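Local atomic coordinates of outer surface protein (Borrelia burgdorferi, PDB entry 2YN7), a protein that is an outer surface lipoprotein of the Lyme disease agent linked to its infectious phenotype, its molecular role unsettled, represented here by its C-terminal helical part. Residues F40-S45 / S97-L102; E48-I53 / L115-L120; N14-A19 / E160-L165; E93-I98 / D180-N185. One frame throughout, in Å; residues are numbered along the deposited sequence.

Contact 1: F40-S45 / S97-L102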
loop_
_atom_site.group_PDB
_atom_site.type_symbol
_atom_site.label_atom_id
_atom_site.label_comp_id
_atom_site.label_asym_id
_atom_site.label_seq_id
_atom_site.Cartn_x
_atom_site.Cartn_y
_atom_site.Cartn_z
ATOM N N PHE A 40 -0.919 -16.594 -5.180
ATOM C CA PHE A 40 -2.229 -16.360 -4.545
ATOM C C PHE A 40 -3.308 -16.156 -5.597
ATOM O O PHE A 40 -4.200 -15.290 -5.470
ATOM C CB PHE A 40 -2.147 -15.202 -3.545
ATOM C CG PHE A 40 -1.223 -15.479 -2.378
ATOM C CD1 PHE A 40 -1.623 -16.325 -1.337
ATOM C CD2 PHE A 40 0.052 -14.908 -2.327
ATOM C CE1 PHE A 40 -0.751 -16.578 -0.262
ATOM C CE2 PHE A 40 0.912 -15.154 -1.257
ATOM C CZ PHE A 40 0.512 -15.991 -0.219
ATOM N N LYS A 41 -3.193 -16.955 -6.657
ATOM C CA LYS A 41 -4.121 -16.949 -7.792
ATOM C C LYS A 41 -3.968 -15.717 -8.696
ATOM O O LYS A 41 -4.797 -15.438 -9.534
ATOM C CB LYS A 41 -5.565 -17.177 -7.300
ATOM C CG LYS A 41 -5.723 -18.519 -6.578
ATOM C CD LYS A 41 -7.161 -19.014 -6.580
ATOM C CE LYS A 41 -7.252 -20.526 -6.333
ATOM N NZ LYS A 41 -6.143 -20.949 -5.431
ATOM N N MET A 42 -2.868 -15.013 -8.574
ATOM C CA MET A 42 -2.646 -13.819 -9.337
ATOM C C MET A 42 -1.496 -13.893 -10.316
ATOM O O MET A 42 -1.293 -13.019 -11.062
ATOM C CB MET A 42 -2.594 -12.605 -8.430
ATOM C CG MET A 42 -3.917 -12.261 -7.768
ATOM S SD MET A 42 -3.889 -10.877 -6.655
ATOM C CE MET A 42 -3.023 -11.508 -5.281
ATOM N N LYS A 43 -0.727 -14.945 -10.279
ATOM C CA LYS A 43 0.246 -15.157 -11.324
ATOM C C LYS A 43 -0.364 -15.115 -12.716
ATOM O O LYS A 43 0.061 -14.376 -13.545
ATOM C CB LYS A 43 1.017 -16.428 -11.141
ATOM C CG LYS A 43 2.169 -16.480 -12.095
ATOM C CD LYS A 43 3.175 -17.517 -11.718
ATOM C CE LYS A 43 3.179 -18.595 -12.750
ATOM N NZ LYS A 43 1.965 -19.405 -12.759
ATOM N N ASP A 44 -1.404 -15.882 -12.941
ATOM C CA ASP A 44 -2.054 -15.862 -14.221
ATOM C C ASP A 44 -3.346 -15.066 -14.202
ATOM O O ASP A 44 -4.305 -15.452 -14.803
ATOM C CB ASP A 44 -2.259 -17.268 -14.756
ATOM C CG ASP A 44 -1.076 -18.173 -14.538
ATOM O OD1 ASP A 44 0.062 -17.757 -14.575
ATOM O OD2 ASP A 44 -1.306 -19.346 -14.354
ATOM N N SER A 45 -3.343 -13.952 -13.491
ATOM C CA SER A 45 -4.422 -12.962 -13.503
ATOM C C SER A 45 -3.926 -11.546 -13.152
ATOM O O SER A 45 -3.337 -10.909 -13.967
ATOM C CB SER A 45 -5.660 -13.392 -12.704
ATOM O OG SER A 45 -5.557 -13.225 -11.327
ATOM N N SER A 97 -8.532 -14.725 -5.547
ATOM C CA SER A 97 -9.488 -15.630 -6.123
ATOM C C SER A 97 -10.617 -14.859 -6.772
ATOM O O SER A 97 -11.135 -15.294 -7.792
ATOM C CB SER A 97 -10.033 -16.612 -5.066
ATOM O OG SER A 97 -10.916 -15.931 -4.199
ATOM N N ILE A 98 -10.992 -13.720 -6.188
ATOM C CA ILE A 98 -11.915 -12.760 -6.856
ATOM C C ILE A 98 -11.273 -12.137 -8.095
ATOM O O ILE A 98 -11.958 -11.958 -9.113
ATOM C CB ILE A 98 -12.383 -11.657 -5.885
ATOM C CG1 ILE A 98 -13.069 -12.316 -4.689
ATOM C CG2 ILE A 98 -13.276 -10.624 -6.588
ATOM C CD1 ILE A 98 -12.943 -11.537 -3.399
ATOM N N MET A 99 -9.977 -11.831 -8.040
ATOM C CA MET A 99 -9.289 -11.335 -9.236
ATOM C C MET A 99 -9.290 -12.385 -10.332
ATOM O O MET A 99 -9.535 -12.061 -11.494
ATOM C CB MET A 99 -7.862 -10.785 -8.976
ATOM C CG MET A 99 -7.791 -9.676 -7.927
ATOM S SD MET A 99 -8.813 -8.225 -8.356
ATOM C CE MET A 99 -10.285 -8.410 -7.324
ATOM N N GLU A 100 -9.059 -13.641 -9.952
ATOM C CA GLU A 100 -9.063 -14.752 -10.898
ATOM C C GLU A 100 -10.456 -14.968 -11.546
ATOM O O GLU A 100 -10.549 -15.150 -12.769
ATOM C CB GLU A 100 -8.572 -16.025 -10.218
ATOM C CG GLU A 100 -8.794 -17.286 -11.031
ATOM C CD GLU A 100 -8.438 -18.527 -10.223
ATOM O OE1 GLU A 100 -9.185 -18.854 -9.278
ATOM O OE2 GLU A 100 -7.410 -19.169 -10.521
ATOM N N ALA A 101 -11.517 -14.941 -10.736
ATOM C CA ALA A 101 -12.887 -14.913 -11.267
ATOM C C ALA A 101 -13.065 -13.795 -12.306
ATOM O O ALA A 101 -13.503 -14.079 -13.404
ATOM C CB ALA A 101 -13.923 -14.799 -10.155
ATOM N N LEU A 102 -12.684 -12.557 -11.987
ATOM C CA LEU A 102 -12.829 -11.401 -12.943
ATOM C C LEU A 102 -12.041 -11.575 -14.253
ATOM O O LEU A 102 -12.482 -11.180 -15.337
ATOM C CB LEU A 102 -12.395 -10.087 -12.308
ATOM C CG LEU A 102 -13.242 -9.493 -11.191
ATOM C CD1 LEU A 102 -12.482 -8.348 -10.489
ATOM C CD2 LEU A 102 -14.617 -9.033 -11.714
#

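Contact 2: E48-I53 / L115-L120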
loop_
_atom_site.group_PDB
_atom_site.type_symbol
_atom_site.label_atom_id
_atom_site.label_comp_id
_atom_site.label_asym_id
_atom_site.label_seq_id
_atom_site.Cartn_x
_atom_site.Cartn_y
_atom_site.Cartn_z
ATOM N N GLU A 48 -0.488 -10.346 -13.983
ATOM C CA GLU A 48 -0.198 -10.328 -15.420
ATOM C C GLU A 48 -0.474 -8.958 -16.077
ATOM O O GLU A 48 0.045 -8.663 -17.152
ATOM C CB GLU A 48 -1.004 -11.438 -16.136
ATOM C CG GLU A 48 -0.271 -12.114 -17.301
ATOM C CD GLU A 48 -0.821 -13.502 -17.631
ATOM O OE1 GLU A 48 -2.029 -13.642 -17.881
ATOM O OE2 GLU A 48 -0.051 -14.479 -17.617
ATOM N N LEU A 49 -1.275 -8.111 -15.428
ATOM C CA LEU A 49 -1.853 -6.929 -16.087
ATOM C C LEU A 49 -1.053 -5.636 -15.907
ATOM O O LEU A 49 -1.501 -4.577 -16.344
ATOM C CB LEU A 49 -3.311 -6.733 -15.594
ATOM C CG LEU A 49 -4.323 -7.824 -15.981
ATOM C CD1 LEU A 49 -5.658 -7.633 -15.301
ATOM C CD2 LEU A 49 -4.515 -7.868 -17.491
ATOM N N LEU A 50 0.120 -5.724 -15.287
ATOM C CA LEU A 50 0.937 -4.562 -14.904
ATOM C C LEU A 50 2.390 -4.954 -14.960
ATOM O O LEU A 50 2.701 -6.109 -14.708
ATOM C CB LEU A 50 0.708 -4.206 -13.424
ATOM C CG LEU A 50 -0.437 -3.329 -12.978
ATOM C CD1 LEU A 50 -0.412 -3.169 -11.468
ATOM C CD2 LEU A 50 -0.316 -1.973 -13.680
ATOM N N ASP A 51 3.266 -3.986 -15.246
ATOM C CA ASP A 51 4.688 -4.092 -14.947
ATOM C C ASP A 51 4.971 -3.388 -13.624
ATOM O O ASP A 51 4.200 -2.550 -13.158
ATOM C CB ASP A 51 5.540 -3.489 -16.080
ATOM C CG ASP A 51 5.197 -4.112 -17.454
ATOM O OD1 ASP A 51 4.600 -5.205 -17.492
ATOM O OD2 ASP A 51 5.478 -3.506 -18.493
ATOM N N VAL A 52 6.065 -3.762 -13.008
ATOM C CA VAL A 52 6.553 -3.117 -11.788
ATOM C C VAL A 52 6.389 -1.600 -11.756
ATOM O O VAL A 52 6.842 -0.914 -12.652
ATOM C CB VAL A 52 8.009 -3.520 -11.545
ATOM C CG1 VAL A 52 8.630 -2.700 -10.418
ATOM C CG2 VAL A 52 8.029 -5.009 -11.212
ATOM N N ILE A 53 5.737 -1.116 -10.691
ATOM C CA ILE A 53 5.405 0.304 -10.478
ATOM C C ILE A 53 6.594 1.185 -10.024
ATOM O O ILE A 53 6.885 2.223 -10.639
ATOM C CB ILE A 53 4.171 0.437 -9.538
ATOM C CG1 ILE A 53 2.942 -0.133 -10.247
ATOM C CG2 ILE A 53 3.919 1.881 -9.156
ATOM C CD1 ILE A 53 1.760 -0.477 -9.349
ATOM N N LEU A 115 -7.692 -1.826 -9.851
ATOM C CA LEU A 115 -7.699 -2.263 -8.438
ATOM C C LEU A 115 -6.278 -2.512 -7.904
ATOM O O LEU A 115 -5.964 -2.126 -6.791
ATOM C CB LEU A 115 -8.557 -3.513 -8.244
ATOM C CG LEU A 115 -10.071 -3.443 -8.437
ATOM C CD1 LEU A 115 -10.586 -4.877 -8.310
ATOM C CD2 LEU A 115 -10.739 -2.539 -7.407
ATOM N N MET A 116 -5.436 -3.141 -8.711
ATOM C CA MET A 116 -4.076 -3.458 -8.272
ATOM C C MET A 116 -3.181 -2.239 -8.166
ATOM O O MET A 116 -2.322 -2.184 -7.295
ATOM C CB MET A 116 -3.451 -4.500 -9.192
ATOM C CG MET A 116 -4.303 -5.763 -9.227
ATOM S SD MET A 116 -4.109 -6.750 -7.723
ATOM C CE MET A 116 -2.363 -6.401 -7.371
ATOM N N ILE A 117 -3.408 -1.254 -9.047
ATOM C CA ILE A 117 -2.713 0.040 -8.983
ATOM C C ILE A 117 -3.108 0.773 -7.698
ATOM O O ILE A 117 -2.227 1.300 -6.992
ATOM C CB ILE A 117 -3.016 0.909 -10.237
ATOM C CG1 ILE A 117 -2.371 0.256 -11.490
ATOM C CG2 ILE A 117 -2.613 2.380 -9.992
ATOM C CD1 ILE A 117 -2.750 0.899 -12.825
ATOM N N SER A 118 -4.411 0.794 -7.361
ATOM C CA SER A 118 -4.877 1.529 -6.146
ATOM C C SER A 118 -4.180 0.951 -4.932
ATOM O O SER A 118 -3.662 1.707 -4.103
ATOM C CB SER A 118 -6.398 1.512 -5.983
ATOM O OG SER A 118 -6.910 0.205 -5.678
ATOM N N GLY A 119 -4.105 -0.384 -4.852
ATOM C CA GLY A 119 -3.501 -1.049 -3.692
ATOM C C GLY A 119 -1.984 -1.010 -3.607
ATOM O O GLY A 119 -1.391 -0.625 -2.588
ATOM N N LEU A 120 -1.338 -1.417 -4.681
ATOM C CA LEU A 120 0.108 -1.435 -4.723
ATOM C C LEU A 120 0.571 0.018 -4.663
ATOM O O LEU A 120 1.560 0.351 -4.007
ATOM C CB LEU A 120 0.516 -2.122 -6.014
ATOM C CG LEU A 120 1.844 -2.828 -6.288
ATOM C CD1 LEU A 120 2.132 -3.841 -5.195
ATOM C CD2 LEU A 120 1.721 -3.526 -7.642
#

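Contact 3: N14-A19 / E160-L165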
loop_
_atom_site.group_PDB
_atom_site.type_symbol
_atom_site.label_atom_id
_atom_site.label_comp_id
_atom_site.label_asym_id
_atom_site.label_seq_id
_atom_site.Cartn_x
_atom_site.Cartn_y
_atom_site.Cartn_z
ATOM N N ASN A 14 10.776 11.454 19.951
ATOM C CA ASN A 14 11.009 10.022 20.164
ATOM C C ASN A 14 9.792 9.141 19.844
ATOM O O ASN A 14 9.933 8.095 19.194
ATOM C CB ASN A 14 11.610 9.739 21.535
ATOM C CG ASN A 14 13.081 10.112 21.603
ATOM O OD1 ASN A 14 13.756 10.221 20.575
ATOM N ND2 ASN A 14 13.584 10.312 22.816
ATOM N N GLU A 15 8.628 9.606 20.232
ATOM C CA GLU A 15 7.403 9.018 19.815
ATOM C C GLU A 15 7.464 8.783 18.335
ATOM O O GLU A 15 7.322 7.673 17.896
ATOM C CB GLU A 15 6.251 9.961 20.106
ATOM C CG GLU A 15 5.131 9.376 20.931
ATOM C CD GLU A 15 4.829 10.178 22.185
ATOM O OE1 GLU A 15 4.073 11.166 22.095
ATOM O OE2 GLU A 15 5.324 9.780 23.262
ATOM N N LEU A 16 7.667 9.851 17.580
ATOM C CA LEU A 16 7.696 9.817 16.137
ATOM C C LEU A 16 8.698 8.862 15.549
ATOM O O LEU A 16 8.376 8.117 14.685
ATOM C CB LEU A 16 7.919 11.208 15.580
ATOM C CG LEU A 16 7.330 11.400 14.215
ATOM C CD1 LEU A 16 5.846 11.204 14.290
ATOM C CD2 LEU A 16 7.644 12.747 13.625
ATOM N N ILE A 17 9.926 8.914 16.014
ATOM C CA ILE A 17 10.944 8.027 15.539
ATOM C C ILE A 17 10.584 6.577 15.827
ATOM O O ILE A 17 10.843 5.740 15.030
ATOM C CB ILE A 17 12.320 8.369 16.115
ATOM C CG1 ILE A 17 12.729 9.781 15.719
ATOM C CG2 ILE A 17 13.357 7.410 15.590
ATOM C CD1 ILE A 17 13.914 10.341 16.458
ATOM N N ARG A 18 9.961 6.297 16.955
ATOM C CA ARG A 18 9.524 4.934 17.261
ATOM C C ARG A 18 8.391 4.457 16.386
ATOM O O ARG A 18 8.418 3.368 15.899
ATOM C CB ARG A 18 9.079 4.786 18.701
ATOM C CG ARG A 18 10.126 4.195 19.614
ATOM C CD ARG A 18 9.646 2.958 20.329
ATOM N NE ARG A 18 8.551 3.246 21.237
ATOM C CZ ARG A 18 7.320 3.511 20.827
ATOM N NH1 ARG A 18 7.067 3.522 19.545
ATOM N NH2 ARG A 18 6.349 3.777 21.680
ATOM N N ALA A 19 7.386 5.293 16.217
ATOM C CA ALA A 19 6.254 4.971 15.383
ATOM C C ALA A 19 6.681 4.709 13.972
ATOM O O ALA A 19 6.229 3.783 13.404
ATOM C CB ALA A 19 5.192 6.040 15.437
ATOM N N GLU A 160 3.403 18.376 12.424
ATOM C CA GLU A 160 2.871 18.275 11.070
ATOM C C GLU A 160 3.285 16.949 10.405
ATOM O O GLU A 160 2.467 16.287 9.770
ATOM C CB GLU A 160 3.319 19.481 10.238
ATOM C CG GLU A 160 2.951 19.378 8.772
ATOM C CD GLU A 160 3.566 20.493 7.934
ATOM O OE1 GLU A 160 4.585 21.093 8.371
ATOM O OE2 GLU A 160 3.023 20.778 6.837
ATOM N N LEU A 161 4.555 16.574 10.560
ATOM C CA LEU A 161 5.021 15.251 10.181
ATOM C C LEU A 161 4.153 14.156 10.819
ATOM O O LEU A 161 3.793 13.165 10.159
ATOM C CB LEU A 161 6.502 15.039 10.570
ATOM C CG LEU A 161 7.587 15.869 9.852
ATOM C CD1 LEU A 161 8.972 15.615 10.444
ATOM C CD2 LEU A 161 7.623 15.617 8.359
ATOM N N LYS A 162 3.832 14.331 12.099
ATOM C CA LYS A 162 3.090 13.328 12.872
ATOM C C LYS A 162 1.674 13.207 12.309
ATOM O O LYS A 162 1.117 12.109 12.223
ATOM C CB LYS A 162 3.103 13.671 14.372
ATOM C CG LYS A 162 2.007 13.043 15.229
ATOM C CD LYS A 162 1.717 13.930 16.438
ATOM C CE LYS A 162 0.640 13.345 17.346
ATOM N NZ LYS A 162 1.022 12.006 17.901
ATOM N N SER A 163 1.120 14.341 11.894
ATOM C CA SER A 163 -0.228 14.394 11.325
ATOM C C SER A 163 -0.324 13.700 9.938
ATOM O O SER A 163 -1.305 13.020 9.624
ATOM C CB SER A 163 -0.678 15.858 11.257
ATOM O OG SER A 163 -1.755 16.003 10.360
ATOM N N LYS A 164 0.699 13.892 9.116
ATOM C CA LYS A 164 0.840 13.166 7.857
ATOM C C LYS A 164 1.001 11.678 8.077
ATOM O O LYS A 164 0.386 10.894 7.361
ATOM C CB LYS A 164 2.009 13.720 7.031
ATOM C CG LYS A 164 1.650 15.043 6.398
ATOM C CD LYS A 164 2.819 16.007 6.367
ATOM C CE LYS A 164 2.343 17.412 5.951
ATOM N NZ LYS A 164 1.365 17.417 4.820
ATOM N N LEU A 165 1.804 11.286 9.069
ATOM C CA LEU A 165 1.892 9.865 9.423
ATOM C C LEU A 165 0.497 9.294 9.726
ATOM O O LEU A 165 0.136 8.236 9.221
ATOM C CB LEU A 165 2.903 9.608 10.547
ATOM C CG LEU A 165 2.985 8.167 11.073
ATOM C CD1 LEU A 165 3.300 7.159 9.953
ATOM C CD2 LEU A 165 3.974 8.041 12.234
#

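Contact 4: E93-I98 / D180-N185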
loop_
_atom_site.group_PDB
_atom_site.type_symbol
_atom_site.label_atom_id
_atom_site.label_comp_id
_atom_site.label_asym_id
_atom_site.label_seq_id
_atom_site.Cartn_x
_atom_site.Cartn_y
_atom_site.Cartn_z
ATOM N N GLU A 93 -5.128 -14.651 -0.570
ATOM C CA GLU A 93 -5.744 -15.711 -1.382
ATOM C C GLU A 93 -7.186 -15.387 -1.728
ATOM O O GLU A 93 -7.607 -15.590 -2.859
ATOM C CB GLU A 93 -5.652 -17.089 -0.671
ATOM C CG GLU A 93 -5.197 -18.233 -1.586
ATOM C CD GLU A 93 -6.327 -18.779 -2.444
ATOM O OE1 GLU A 93 -7.520 -18.508 -2.116
ATOM O OE2 GLU A 93 -6.030 -19.481 -3.449
ATOM N N GLN A 94 -7.933 -14.897 -0.744
ATOM C CA GLN A 94 -9.363 -14.578 -0.933
ATOM C C GLN A 94 -9.512 -13.416 -1.948
ATOM O O GLN A 94 -10.428 -13.416 -2.784
ATOM C CB GLN A 94 -10.061 -14.286 0.419
ATOM C CG GLN A 94 -10.328 -15.541 1.263
ATOM C CD GLN A 94 -10.294 -15.318 2.796
ATOM O OE1 GLN A 94 -10.187 -14.196 3.285
ATOM N NE2 GLN A 94 -10.390 -16.389 3.539
ATOM N N PHE A 95 -8.584 -12.453 -1.888
ATOM C CA PHE A 95 -8.553 -11.364 -2.853
ATOM C C PHE A 95 -8.107 -11.895 -4.216
ATOM O O PHE A 95 -8.714 -11.573 -5.219
ATOM C CB PHE A 95 -7.633 -10.224 -2.363
ATOM C CG PHE A 95 -7.666 -8.995 -3.223
ATOM C CD1 PHE A 95 -6.790 -8.856 -4.291
ATOM C CD2 PHE A 95 -8.583 -7.958 -2.964
ATOM C CE1 PHE A 95 -6.829 -7.710 -5.083
ATOM C CE2 PHE A 95 -8.614 -6.820 -3.751
ATOM C CZ PHE A 95 -7.743 -6.702 -4.814
ATOM N N GLY A 96 -7.062 -12.720 -4.248
ATOM C CA GLY A 96 -6.581 -13.277 -5.506
ATOM C C GLY A 96 -7.635 -14.064 -6.288
ATOM O O GLY A 96 -7.636 -14.067 -7.524
ATOM N N SER A 97 -8.532 -14.725 -5.547
ATOM C CA SER A 97 -9.488 -15.630 -6.123
ATOM C C SER A 97 -10.617 -14.859 -6.772
ATOM O O SER A 97 -11.135 -15.294 -7.792
ATOM C CB SER A 97 -10.033 -16.612 -5.066
ATOM O OG SER A 97 -10.916 -15.931 -4.199
ATOM N N ILE A 98 -10.992 -13.720 -6.188
ATOM C CA ILE A 98 -11.915 -12.760 -6.856
ATOM C C ILE A 98 -11.273 -12.137 -8.095
ATOM O O ILE A 98 -11.958 -11.958 -9.113
ATOM C CB ILE A 98 -12.383 -11.657 -5.885
ATOM C CG1 ILE A 98 -13.069 -12.316 -4.689
ATOM C CG2 ILE A 98 -13.276 -10.624 -6.588
ATOM C CD1 ILE A 98 -12.943 -11.537 -3.399
ATOM N N ASP A 180 -11.431 -5.933 2.685
ATOM C CA ASP A 180 -12.195 -6.836 3.577
ATOM C C ASP A 180 -13.677 -6.929 3.178
ATOM O O ASP A 180 -14.244 -8.043 3.080
ATOM C CB ASP A 180 -12.090 -6.414 5.053
ATOM C CG ASP A 180 -10.667 -6.554 5.619
ATOM O OD1 ASP A 180 -9.857 -7.379 5.103
ATOM O OD2 ASP A 180 -10.362 -5.839 6.595
ATOM N N GLY A 181 -14.305 -5.776 2.939
ATOM C CA GLY A 181 -15.703 -5.753 2.544
ATOM C C GLY A 181 -15.970 -6.630 1.332
ATOM O O GLY A 181 -16.913 -7.441 1.324
ATOM N N LEU A 182 -15.140 -6.446 0.301
ATOM C CA LEU A 182 -15.233 -7.165 -0.985
ATOM C C LEU A 182 -14.980 -8.678 -0.826
ATOM O O LEU A 182 -15.634 -9.508 -1.481
ATOM C CB LEU A 182 -14.232 -6.559 -2.005
ATOM C CG LEU A 182 -13.965 -7.349 -3.288
ATOM C CD1 LEU A 182 -15.281 -7.505 -4.066
ATOM C CD2 LEU A 182 -12.853 -6.774 -4.161
ATOM N N ILE A 183 -14.019 -9.020 0.024
ATOM C CA ILE A 183 -13.722 -10.419 0.397
ATOM C C ILE A 183 -14.886 -11.098 1.147
ATOM O O ILE A 183 -15.336 -12.198 0.777
ATOM C CB ILE A 183 -12.372 -10.472 1.167
ATOM C CG1 ILE A 183 -11.257 -10.352 0.132
ATOM C CG2 ILE A 183 -12.204 -11.743 2.003
ATOM C CD1 ILE A 183 -9.918 -10.041 0.752
ATOM N N ALA A 184 -15.396 -10.423 2.168
ATOM C CA ALA A 184 -16.540 -10.915 2.896
ATOM C C ALA A 184 -17.725 -11.189 1.920
ATOM O O ALA A 184 -18.475 -12.159 2.072
ATOM C CB ALA A 184 -16.927 -9.896 3.959
ATOM N N ASN A 185 -17.887 -10.354 0.892
ATOM C CA ASN A 185 -19.017 -10.528 -0.021
ATOM C C ASN A 185 -18.755 -11.572 -1.088
ATOM O O ASN A 185 -19.623 -12.427 -1.368
ATOM C CB ASN A 185 -19.434 -9.182 -0.672
ATOM C CG ASN A 185 -20.591 -9.337 -1.647
ATOM O OD1 ASN A 185 -21.728 -9.020 -1.308
ATOM N ND2 ASN A 185 -20.318 -9.839 -2.835
#

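Contact 1: F40-S45 / S97-L102
The loop 40-45 comes up against one side of helix 89-102 near its C-terminal end, with the CA atoms of Lys-41 and Ser-97 5.8 Å apart and those of Ser-45 and Glu-100 5.6 Å apart. Phe-40 and Lys-41 both have positive phi, the chain then folds back through a type I beta turn from Met-42 to Ser-45, and Lys-41 and Ser-45 both point at the helix. Ser-45 OG spans the neck of this loop: it donates to Lys-41 O at 2.9 Å, in the carbonyl plane and on a lone pair, while lying 3.8 Å from Glu-100 N without bonding to it. The lysine and glutamate chains slant across one another. Glu-100, its CG trans to the backbone N (chi1 169°) and extended beyond, lays OE1 against the methylene CD of Lys-41 at 3.4 Å, and that same CD rests on Ser-97 CB. The ammonium turns elsewhere, for the lysine bends at its last torsion and NZ stays 5.3 Å from Glu-100 OE1; its salt bridge is with Glu-93, about two turns before Glu-100. On the buried side Met-42 SD reaches Met-99 CG at 4.3 Å, and Met-99 continues to Ile-112 and Leu-115 of helix 109-145. Between the segments, then, the chemistry is van der Waals touch plus a probable long-range Lys-41 to Glu-100 attraction, while Glu-93 makes the direct ionic tie to the helix.

Contact 2: E48-I53 / L115-L120
Leu-50 and Ile-53 lay an irregular stretch of the long loop between helices 8-26 and 72-84 onto helix 109-145, within the all-helical domain of the BbCRASP-1 family. Both residues aim their side chains at the helix, and the meeting is wholly aliphatic. Leu-50 is the fuller of the two. Its CG lies trans to its own carbonyl carbon (chi1 -85°), which sends both methyls forward: CD2 settles on Ile-117 CG1 at 3.7 Å, and CD1 touches the same CG1 while reaching Met-116 CB at 4.0 Å. Met-116 is buried beneath, also covered by Phe-81 of helix 72-84 and by Phe-47. Toward Leu-120 the leucine fits more slackly, its CD1 standing 4.4 Å from Leu-120 CD2. Ile-53 takes up that methyl instead. Its CD1 presses on Leu-120 CD2 at 3.5 Å, tighter than usual for two carbons, and also lies near CB and CG, so that the single terminal methyl rides along the leucine branch. Leu-120 is buried, yet Ile-53 as a whole is exposed in the model, close to the unmodelled residues 55-59, and this is the solvent side of the contact. Further round helix 109-145, Ser-118 OG has Trp-175 NE1 as one partner and itself donates to Leu-115 O at 2.8 Å, tilted 29° from the carbonyl plane.

Contact 3: N14-A19 / E160-L165
Leu-16 meets Leu-161, Lys-162 and Leu-165 without any ring or amide plane between them, so there are no faces or edges to assign: the contact is made by branched and straight aliphatic groups. It joins two helices of the bundle, 8-26 and 151-186, the latter in a region predicted to be coiled coil. The short segments run in the same general direction at 31°, with their axes 10.7 Å apart. Leu-16 reaches across that gap. With CG trans to the backbone N (chi1 -152°), it spreads its two methyls over the other helix: CD1 comes down on Lys-162 at CB, 3.7 Å away, and nearly as close to its CA, while CD2 touches Leu-161 CB at 4.0 Å. CD1 also lies 4.2 Å from Leu-165 CD2. The Leu-16 and Leu-161 side chains cross at about a right angle, and Ile-137 of helix 109-145 packs against both. On the exposed border the Lys-162 chain carries NZ to 5.3 Å from Glu-15 OE1, opposite charges not in contact. One turn further along both helices the pair is Ala-19 with Leu-165, the methyl CB of Ala-19 resting on Leu-165 CD2 at 4.0 Å.

Contact 4: E93-I98 / D180-N185
Ile-183 points from helix 151-186 toward helix 89-102 and lies among Gln-94, Phe-95 and Ile-98; all three come near its CG1, while CG2 faces Gln-94 and CD1 faces Phe-95. The segments cross at 71° with their axes 9.6 Å apart, so the meeting is compact, centred on the Gln-94 and Ile-183 pair. These two side chains stand at about a right angle to each other. Ile-183 CG2 sits against Gln-94 CB at 3.7 Å and is approached still more closely by the amide oxygen, with OE1 at 3.4 Å; the glutamine chain, bent at its second torsion, brings the amide round to that methyl. The CG1 branch of Ile-183 diverges from CG2, trans to its own carbonyl carbon (chi1 -77°), and CD1 reaches Phe-95 CB at 3.9 Å, arriving at the edge of the ring and near its plane. Leu-182 takes up a slanting position beside the same ring, with its CD2 4.3 Å from Phe-95 CE2. Ile-98 completes the set: its CD1 lies by the backbone of the crossing helix, 3.9 Å from Leu-182 O, and also borders Ile-183 CG1. The packing continues from Phe-95 to Phe-81, and from Leu-182 to Tyr-201, Ile-202 and Tyr-206 of helix 195-222. Asp-180 fastens the two helices at one end by a salt bridge to Lys-91. The result is a steep helix-helix packing of aliphatic side chains, a phenyl ring and a glutamine chain in the buried core of this all-helical, BbCRASP-1-family part of the protein.

Contacts 1, 2 and 4 form one connected cluster, whereas contact 3 lies on the other side of the chain's centre, its centre about 37 Å from that of contact 1. Helix 89-102 serves contacts 1 and 4, and helix 151-186 serves contacts 4 and 3. Contacts 3 and 4 are buried helix pairs: the first, shallow in angle, packs leucine and alanine with a lysine at its border; the second, steep, mixes aliphatic, aromatic and glutamine groups. Contacts 1 and 2 fasten the same long loop and are only partly buried. Polar groups lie at the margin of contact 1, whose Lys-41 binds Glu-93 of contact 4; contact 2 is purely aliphatic. Met-116 SD lies near Met-42 SD and Phe-95 CE1.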